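Local coordinates for protein GTP-sensing transcriptional pleiotropic repressor CodY (Clostridioides difficile, PDB 5N0L) that represses transcription in response to nutrient supply, its GAF domain binding isoleucine as a cofactor and GTP probably serving as a second signal, at residues D63-E68 and P105-R110; E68-Y71 and K75-S78; L92-G97 and N137-D142. One frame throughout, in Å; residues are numbered along the deposited sequence.

Contact 1 (D63-E68 and P105-R110); sequences DSSVIE and PEEHGR. With ILE (isoleucine), chain G.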
loop_
_atom_site.group_PDB
_atom_site.type_symbol
_atom_site.label_atom_id
_atom_site.label_comp_id
_atom_site.label_asym_id
_atom_site.label_seq_id
_atom_site.Cartn_x
_atom_site.Cartn_y
_atom_site.Cartn_z
ATOM N N ASP A 63 -35.518 -0.805 -14.807
ATOM C CA ASP A 63 -35.201 -2.179 -14.567
ATOM C C ASP A 63 -34.131 -2.471 -13.541
ATOM O O ASP A 63 -33.740 -3.621 -13.371
ATOM C CB ASP A 63 -34.653 -2.778 -16.009
ATOM C CG ASP A 63 -35.683 -2.694 -17.094
ATOM O OD1 ASP A 63 -36.854 -2.362 -16.832
ATOM O OD2 ASP A 63 -35.282 -3.083 -18.263
ATOM N N SER A 64 -33.719 -1.444 -12.735
ATOM C CA SER A 64 -32.648 -1.658 -11.754
ATOM C C SER A 64 -33.056 -2.673 -10.727
ATOM O O SER A 64 -34.186 -2.620 -10.253
ATOM C CB SER A 64 -32.304 -0.380 -11.064
ATOM O OG SER A 64 -31.301 -0.706 -10.142
ATOM N N SER A 65 -32.178 -3.585 -10.410
ATOM C CA SER A 65 -32.406 -4.547 -9.304
ATOM C C SER A 65 -31.693 -4.106 -7.998
ATOM O O SER A 65 -31.552 -4.906 -7.109
ATOM C CB SER A 65 -31.946 -5.961 -9.670
ATOM O OG SER A 65 -32.858 -6.498 -10.597
ATOM N N VAL A 66 -31.127 -2.921 -8.014
ATOM C CA VAL A 66 -30.394 -2.386 -6.847
ATOM C C VAL A 66 -31.430 -2.076 -5.792
ATOM O O VAL A 66 -32.524 -1.588 -6.043
ATOM C CB VAL A 66 -29.605 -1.120 -7.147
ATOM C CG1 VAL A 66 -28.871 -0.655 -5.926
ATOM C CG2 VAL A 66 -28.461 -1.320 -8.177
ATOM N N ILE A 67 -31.067 -2.478 -4.589
ATOM C CA ILE A 67 -31.902 -2.092 -3.412
ATOM C C ILE A 67 -31.028 -1.412 -2.455
ATOM O O ILE A 67 -29.860 -1.665 -2.404
ATOM C CB ILE A 67 -32.666 -3.266 -2.851
ATOM C CG1 ILE A 67 -31.766 -4.381 -2.466
ATOM C CG2 ILE A 67 -33.763 -3.774 -3.786
ATOM C CD1 ILE A 67 -32.503 -5.462 -1.707
ATOM N N GLU A 68 -31.654 -0.571 -1.604
ATOM C CA GLU A 68 -30.931 0.216 -0.625
ATOM C C GLU A 68 -31.122 -0.530 0.653
ATOM O O GLU A 68 -32.237 -0.933 0.959
ATOM C CB GLU A 68 -31.618 1.570 -0.416
ATOM C CG GLU A 68 -31.921 2.357 -1.666
ATOM C CD GLU A 68 -30.930 3.466 -1.857
ATOM O OE1 GLU A 68 -29.759 3.131 -2.121
ATOM O OE2 GLU A 68 -31.316 4.651 -1.740
ATOM N N PRO A 105 -35.102 -14.233 -9.719
ATOM C CA PRO A 105 -36.524 -14.587 -9.740
ATOM C C PRO A 105 -37.559 -13.502 -9.817
ATOM O O PRO A 105 -38.735 -13.837 -9.995
ATOM C CB PRO A 105 -36.705 -15.384 -8.451
ATOM C CG PRO A 105 -35.458 -16.047 -8.259
ATOM C CD PRO A 105 -34.407 -15.079 -8.724
ATOM N N GLU A 106 -37.140 -12.235 -9.709
ATOM C CA GLU A 106 -38.038 -11.119 -9.718
ATOM C C GLU A 106 -38.098 -10.419 -11.046
ATOM O O GLU A 106 -38.476 -9.223 -11.144
ATOM C CB GLU A 106 -37.573 -10.069 -8.651
ATOM C CG GLU A 106 -37.421 -10.586 -7.240
ATOM C CD GLU A 106 -38.641 -11.350 -6.844
ATOM O OE1 GLU A 106 -39.746 -10.742 -6.909
ATOM O OE2 GLU A 106 -38.506 -12.564 -6.532
ATOM N N GLU A 107 -37.752 -11.118 -12.110
ATOM C CA GLU A 107 -37.667 -10.422 -13.346
ATOM C C GLU A 107 -38.895 -10.506 -14.225
ATOM O O GLU A 107 -38.768 -10.245 -15.487
ATOM C CB GLU A 107 -36.430 -10.926 -14.139
ATOM C CG GLU A 107 -35.129 -10.582 -13.492
ATOM C CD GLU A 107 -34.956 -9.108 -13.222
ATOM O OE1 GLU A 107 -34.972 -8.368 -14.235
ATOM O OE2 GLU A 107 -34.814 -8.699 -11.977
ATOM N N HIS A 108 -40.073 -10.750 -13.650
ATOM C CA HIS A 108 -41.264 -11.128 -14.453
ATOM C C HIS A 108 -41.762 -10.158 -15.584
ATOM O O HIS A 108 -42.352 -10.638 -16.625
ATOM C CB HIS A 108 -42.427 -11.660 -13.594
ATOM C CG HIS A 108 -42.867 -13.037 -14.007
ATOM N ND1 HIS A 108 -43.277 -13.327 -15.302
ATOM C CD2 HIS A 108 -42.882 -14.219 -13.337
ATOM C CE1 HIS A 108 -43.550 -14.619 -15.403
ATOM N NE2 HIS A 108 -43.330 -15.180 -14.222
ATOM N N GLY A 109 -41.529 -8.842 -15.466
ATOM C CA GLY A 109 -41.801 -7.972 -16.682
ATOM C C GLY A 109 -40.620 -7.766 -17.668
ATOM O O GLY A 109 -40.709 -6.946 -18.595
ATOM N N ARG A 110 -39.501 -8.474 -17.473
ATOM C CA ARG A 110 -38.232 -8.102 -18.141
ATOM C C ARG A 110 -37.623 -9.358 -18.776
ATOM O O ARG A 110 -36.412 -9.509 -18.852
ATOM C CB ARG A 110 -37.247 -7.479 -17.131
ATOM C CG ARG A 110 -37.734 -6.177 -16.524
ATOM C CD ARG A 110 -36.701 -5.499 -15.642
ATOM N NE ARG A 110 -36.440 -6.136 -14.327
ATOM C CZ ARG A 110 -36.836 -5.665 -13.137
ATOM N NH1 ARG A 110 -36.488 -6.305 -12.039
ATOM N NH2 ARG A 110 -37.598 -4.581 -13.034
HETATM N N ILE G . -33.173 -6.287 -13.274
HETATM C CA ILE G . -31.830 -6.342 -13.927
HETATM C C ILE G . -31.830 -5.475 -15.159
HETATM O O ILE G . -32.727 -5.625 -15.986
HETATM C CB ILE G . -31.464 -7.776 -14.247
HETATM C CG1 ILE G . -31.291 -8.552 -12.934
HETATM C CG2 ILE G . -30.143 -7.838 -14.939
HETATM C CD1 ILE G . -29.990 -8.298 -12.195
HETATM O OXT ILE G . -30.992 -4.601 -15.229
HETATM O O HOH W 1 -39.106 -3.063 -15.122
#
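Asp63 and Arg110 meet at the amino-group end of the isoleucine site, where two loops of the GAF domain close over the ligand; the contact is a ligand-bridged one. The ammonium of the bound isoleucine is held from both segments: its N lies 2.7 Å from the backbone O of Asp63, 2.7 Å from Ser65 OG and 2.9 Å from Glu107 OE1, three hydrogen bonds that grip the ammonium. Glu107 is itself fixed by Arg110, which grips it side-on, NE to OE1 at 2.7 Å and NH1 to OE2 at 2.9 Å. Both bonds run in the guanidinium plane but reach the carboxylate about 40° out of its own plane. The type I turn from Glu107 to Arg110 brings the two residues together, and a bend at chi3 (-73°) turns the guanidinium back toward Glu107. Across the segments, the Asp63 and Arg110 side chains slide past each other in opposite directions, Asp63 CG 3.3 Å from Arg110 CD, while the backbone O of Asp63 sits over one guanidinium face. A water joins Asp63 OD1 to Arg110 NH2; Asp63 OD2 turns instead to Lys113 and Tyr135. Tyr81 of helix 79-85 bonds to Glu107 OE2, Tyr45 of strand 43-48 holds the backbone N of Ser65, and Ile100 of helix 100-103 packs on Glu107.

Contact 2 (E68-Y71 and K75-S78); sequences EDEY and KKFS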
loop_
_atom_site.group_PDB
_atom_site.type_symbol
_atom_site.label_atom_id
_atom_site.label_comp_id
_atom_site.label_asym_id
_atom_site.label_seq_id
_atom_site.Cartn_x
_atom_site.Cartn_y
_atom_site.Cartn_z
ATOM N N GLU A 68 -31.654 -0.571 -1.604
ATOM C CA GLU A 68 -30.931 0.216 -0.625
ATOM C C GLU A 68 -31.122 -0.530 0.653
ATOM O O GLU A 68 -32.237 -0.933 0.959
ATOM C CB GLU A 68 -31.618 1.570 -0.416
ATOM C CG GLU A 68 -31.921 2.357 -1.666
ATOM C CD GLU A 68 -30.930 3.466 -1.857
ATOM O OE1 GLU A 68 -29.759 3.131 -2.121
ATOM O OE2 GLU A 68 -31.316 4.651 -1.740
ATOM N N ASP A 69 -30.055 -0.748 1.371
ATOM C CA ASP A 69 -30.196 -1.445 2.663
ATOM C C ASP A 69 -31.118 -0.562 3.610
ATOM O O ASP A 69 -30.935 0.662 3.734
ATOM C CB ASP A 69 -28.812 -1.727 3.213
ATOM C CG ASP A 69 -28.862 -2.473 4.533
ATOM O OD1 ASP A 69 -29.071 -3.695 4.465
ATOM O OD2 ASP A 69 -28.735 -1.850 5.624
ATOM N N GLU A 70 -32.130 -1.227 4.183
ATOM C CA GLU A 70 -33.158 -0.661 5.083
ATOM C C GLU A 70 -32.514 0.235 6.128
ATOM O O GLU A 70 -33.040 1.311 6.406
ATOM C CB GLU A 70 -33.980 -1.760 5.815
ATOM C CG GLU A 70 -34.301 -3.050 5.032
ATOM C CD GLU A 70 -33.157 -4.100 4.982
ATOM O OE1 GLU A 70 -32.475 -4.222 3.886
ATOM O OE2 GLU A 70 -32.969 -4.811 6.037
ATOM N N TYR A 71 -31.374 -0.216 6.676
ATOM C CA TYR A 71 -30.674 0.501 7.766
ATOM C C TYR A 71 -29.615 1.433 7.216
ATOM O O TYR A 71 -29.720 2.648 7.380
ATOM C CB TYR A 71 -30.105 -0.470 8.841
ATOM C CG TYR A 71 -31.243 -1.184 9.540
ATOM C CD1 TYR A 71 -31.928 -2.208 8.883
ATOM C CD2 TYR A 71 -31.715 -0.765 10.785
ATOM C CE1 TYR A 71 -33.016 -2.833 9.450
ATOM C CE2 TYR A 71 -32.798 -1.407 11.383
ATOM C CZ TYR A 71 -33.452 -2.445 10.702
ATOM O OH TYR A 71 -34.553 -3.124 11.227
ATOM N N LYS A 75 -26.062 0.279 -1.308
ATOM C CA LYS A 75 -26.590 -0.350 -2.497
ATOM C C LYS A 75 -26.129 -1.811 -2.607
ATOM O O LYS A 75 -24.955 -2.145 -2.461
ATOM C CB LYS A 75 -26.164 0.431 -3.691
ATOM C CG LYS A 75 -26.705 1.838 -3.761
ATOM C CD LYS A 75 -26.233 2.499 -5.083
ATOM C CE LYS A 75 -26.252 4.011 -5.055
ATOM N NZ LYS A 75 -27.393 4.533 -4.281
ATOM N N LYS A 76 -27.084 -2.684 -2.821
ATOM C CA LYS A 76 -26.820 -4.128 -2.857
ATOM C C LYS A 76 -27.821 -4.838 -3.763
ATOM O O LYS A 76 -28.835 -4.292 -4.191
ATOM C CB LYS A 76 -26.892 -4.798 -1.476
ATOM C CG LYS A 76 -28.225 -4.572 -0.795
ATOM C CD LYS A 76 -28.156 -4.980 0.677
ATOM C CE LYS A 76 -29.585 -5.177 1.106
ATOM N NZ LYS A 76 -29.814 -5.462 2.582
ATOM N N PHE A 77 -27.486 -6.094 -4.056
ATOM C CA PHE A 77 -28.497 -7.071 -4.528
ATOM C C PHE A 77 -29.184 -7.737 -3.326
ATOM O O PHE A 77 -28.598 -7.866 -2.218
ATOM C CB PHE A 77 -27.922 -8.178 -5.440
ATOM C CG PHE A 77 -27.769 -7.773 -6.910
ATOM C CD1 PHE A 77 -28.061 -6.535 -7.427
ATOM C CD2 PHE A 77 -27.199 -8.745 -7.705
ATOM C CE1 PHE A 77 -27.886 -6.235 -8.833
ATOM C CE2 PHE A 77 -27.043 -8.444 -9.080
ATOM C CZ PHE A 77 -27.340 -7.229 -9.595
ATOM N N SER A 78 -30.359 -8.213 -3.573
ATOM C CA SER A 78 -31.147 -8.977 -2.573
ATOM C C SER A 78 -30.327 -10.208 -2.233
ATOM O O SER A 78 -29.398 -10.569 -2.942
ATOM C CB SER A 78 -32.482 -9.424 -3.104
ATOM O OG SER A 78 -32.297 -10.454 -4.166
HETATM O O HOH W 2 -28.037 4.721 -1.132
#
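Lys76, which has the most surface buried here, reaches across to two acidic side chains of the facing segment. Its CG stands between the backbone N and the carbonyl carbon (chi1 57°), and the chain beyond is extended, carrying NZ out to the loop. There NZ forms a short salt bridge to Asp69, 2.7 Å from OD1, on the anti lone pair of that oxygen. A second, longer one goes to Glu70 OE1 at 3.2 Å, on its syn side; the Glu70 chain crosses the lysine at about a right angle, and its poor order makes this arm the less certain. Glu68 and Lys75, next in buried surface, form a non-hydrogen-bonded pair of a two-stranded antiparallel hairpin, their CA atoms 4.8 Å apart. On the sheet face that carries them, the two side chains run side by side in the same direction. Lys75 NZ is 3.5 Å from Glu68 OE1, a weak salt bridge, and a water 2.5 Å from the same OE1 also makes a weak bond to that ammonium. Phe77, just past strand 75-76, touches the bound isoleucine. Asp69 also shapes the loop that follows: OD2 accepts from the backbone N of Tyr71 in an Asx turn, the donor lying well above the carboxylate plane, and from the N of Thr72.

Contact 3 (L92-G97 and N137-D142); sequences LENLNG and NSFNDD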
loop_
_atom_site.group_PDB
_atom_site.type_symbol
_atom_site.label_atom_id
_atom_site.label_comp_id
_atom_site.label_asym_id
_atom_site.label_seq_id
_atom_site.Cartn_x
_atom_site.Cartn_y
_atom_site.Cartn_z
ATOM N N LEU A 92 -21.941 -16.986 -18.077
ATOM C CA LEU A 92 -23.265 -17.355 -18.506
ATOM C C LEU A 92 -23.755 -16.319 -19.474
ATOM O O LEU A 92 -24.055 -15.136 -19.133
ATOM C CB LEU A 92 -24.183 -17.467 -17.307
ATOM C CG LEU A 92 -25.591 -17.917 -17.686
ATOM C CD1 LEU A 92 -25.676 -19.318 -18.346
ATOM C CD2 LEU A 92 -26.471 -17.910 -16.447
ATOM N N GLU A 93 -23.851 -16.704 -20.783
ATOM C CA GLU A 93 -24.217 -15.674 -21.756
ATOM C C GLU A 93 -25.594 -15.775 -22.227
ATOM O O GLU A 93 -26.102 -16.868 -22.434
ATOM C CB GLU A 93 -23.269 -15.552 -22.934
ATOM C CG GLU A 93 -23.085 -16.704 -23.797
ATOM C CD GLU A 93 -22.791 -16.299 -25.270
ATOM O OE1 GLU A 93 -22.494 -15.147 -25.738
ATOM O OE2 GLU A 93 -22.927 -17.219 -26.011
ATOM N N ASN A 94 -26.209 -14.617 -22.440
ATOM C CA ASN A 94 -27.523 -14.513 -23.051
ATOM C C ASN A 94 -28.602 -15.271 -22.379
ATOM O O ASN A 94 -29.385 -15.950 -22.983
ATOM C CB ASN A 94 -27.449 -14.892 -24.597
ATOM C CG ASN A 94 -26.630 -13.954 -25.357
ATOM O OD1 ASN A 94 -25.768 -14.349 -26.227
ATOM N ND2 ASN A 94 -26.860 -12.689 -25.101
ATOM N N LEU A 95 -28.641 -15.190 -21.039
ATOM C CA LEU A 95 -29.722 -15.663 -20.332
ATOM C C LEU A 95 -30.942 -14.803 -20.778
ATOM O O LEU A 95 -30.858 -13.551 -20.874
ATOM C CB LEU A 95 -29.359 -15.423 -18.806
ATOM C CG LEU A 95 -30.305 -15.921 -17.803
ATOM C CD1 LEU A 95 -30.341 -17.433 -17.833
ATOM C CD2 LEU A 95 -29.772 -15.458 -16.417
ATOM N N ASN A 96 -32.033 -15.493 -21.137
ATOM C CA ASN A 96 -33.262 -14.978 -21.790
ATOM C C ASN A 96 -34.300 -16.185 -21.636
ATOM O O ASN A 96 -33.888 -17.259 -21.347
ATOM C CB ASN A 96 -32.807 -14.731 -23.284
ATOM C CG ASN A 96 -33.896 -14.192 -24.216
ATOM O OD1 ASN A 96 -34.313 -14.932 -25.102
ATOM N ND2 ASN A 96 -34.322 -12.928 -24.100
ATOM N N GLY A 97 -35.600 -16.154 -21.834
ATOM C CA GLY A 97 -36.467 -15.257 -21.444
ATOM C C GLY A 97 -36.865 -15.953 -20.077
ATOM O O GLY A 97 -36.392 -15.487 -19.073
ATOM N N ASN A 137 -30.860 -7.013 -28.553
ATOM C CA ASN A 137 -29.642 -7.689 -29.061
ATOM C C ASN A 137 -28.986 -8.642 -28.131
ATOM O O ASN A 137 -28.432 -8.249 -27.078
ATOM C CB ASN A 137 -28.646 -6.639 -29.592
ATOM C CG ASN A 137 -29.208 -5.879 -30.845
ATOM O OD1 ASN A 137 -29.545 -6.508 -31.899
ATOM N ND2 ASN A 137 -29.283 -4.536 -30.748
ATOM N N SER A 138 -28.811 -9.890 -28.557
ATOM C CA SER A 138 -27.968 -10.781 -27.862
ATOM C C SER A 138 -26.508 -10.319 -27.868
ATOM O O SER A 138 -26.079 -9.512 -28.738
ATOM C CB SER A 138 -28.083 -12.162 -28.486
ATOM O OG SER A 138 -27.802 -11.991 -29.897
ATOM N N PHE A 139 -25.732 -10.756 -26.886
ATOM C CA PHE A 139 -24.310 -10.489 -26.795
ATOM C C PHE A 139 -23.605 -11.462 -27.715
ATOM O O PHE A 139 -24.013 -12.584 -27.856
ATOM C CB PHE A 139 -23.867 -10.672 -25.375
ATOM C CG PHE A 139 -24.471 -9.596 -24.442
ATOM C CD1 PHE A 139 -23.927 -8.391 -24.402
ATOM C CD2 PHE A 139 -25.593 -9.850 -23.680
ATOM C CE1 PHE A 139 -24.415 -7.351 -23.538
ATOM C CE2 PHE A 139 -26.088 -8.822 -22.813
ATOM C CZ PHE A 139 -25.501 -7.592 -22.778
ATOM N N ASN A 140 -22.548 -10.999 -28.323
ATOM C CA ASN A 140 -21.734 -11.902 -29.206
ATOM C C ASN A 140 -20.385 -12.102 -28.562
ATOM O O ASN A 140 -20.081 -11.591 -27.413
ATOM C CB ASN A 140 -21.786 -11.253 -30.591
ATOM C CG ASN A 140 -21.041 -9.932 -30.676
ATOM O OD1 ASN A 140 -19.970 -9.724 -30.013
ATOM N ND2 ASN A 140 -21.582 -8.998 -31.493
ATOM N N ASP A 141 -19.484 -12.843 -29.155
ATOM C CA ASP A 141 -18.203 -13.163 -28.565
ATOM C C ASP A 141 -17.306 -11.947 -28.364
ATOM O O ASP A 141 -16.425 -12.004 -27.494
ATOM C CB ASP A 141 -17.428 -14.227 -29.431
ATOM C CG ASP A 141 -18.036 -15.617 -29.345
ATOM O OD1 ASP A 141 -18.957 -15.816 -28.517
ATOM O OD2 ASP A 141 -17.611 -16.540 -30.131
ATOM N N ASP A 142 -17.435 -10.921 -29.233
ATOM C CA ASP A 142 -16.692 -9.680 -29.137
ATOM C C ASP A 142 -17.158 -8.993 -27.795
ATOM O O ASP A 142 -16.301 -8.452 -27.167
ATOM C CB ASP A 142 -16.833 -8.739 -30.267
ATOM C CG ASP A 142 -16.067 -9.339 -31.535
ATOM O OD1 ASP A 142 -15.001 -10.000 -31.330
ATOM O OD2 ASP A 142 -16.476 -9.061 -32.644
HETATM O O HOH W 3 -21.672 -15.193 -28.289
#
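Asn94 and Ser138 bring the two backbones closest, their CA atoms 6.1 Å apart, where strand 92-95 passes the loop leading into helix 141-158. The Asn94 side chain spans the gap and lies against the backbone of Phe139, with CG 3.7 Å from Phe139 N. Its amide lies beside the edge of the Phe139 ring and close to its plane, turned just 18° from it, so the two groups are nearly coplanar neighbours and not stacked. Ser138 adds its CB, 3.9 Å from Asn94 CG. The strand is an outer one of the five-stranded antiparallel GAF sheet, and here it carries a G1 beta bulge, Asn94 and Leu95 both facing Thr115 of the neighbouring strand; Asn94 has the positive phi of 56° expected at the first bulge position. Beside it, Glu93 OE1 comes within 4.5 Å of Asp141 OD1 at the start of the helix. A water probably eases this like-charge approach by donating to both, at 2.7 Å to Glu93 OE1 and 2.8 Å to Asp141 OD1. Arg134 makes a cation-pi contact with the Phe139 ring, and the other oxygen of Asp141 bonds to Ser6 of a second subunit.

Contacts 1 and 2 are neighbours, their centres 13 Å apart; they share Glu68 and meet in the small sheet of strands 67-68 and 75-76, where Ile67 N lies 2.9 Å from Lys76 O in a probable hydrogen bond. Contact 3 lies apart, centred 18 Å from contact 1 and 27 Å from contact 2, on the other side of the chain's centre from the latter. Along the chain, contact 2 closes before contact 3 opens, whereas the segments of contacts 1 and 3 alternate. The isoleucine site thus connects directly to the surface hairpin, while contact 3 ties the edge of the main sheet to the loop that leads into helix 141-158, beside a subunit interface.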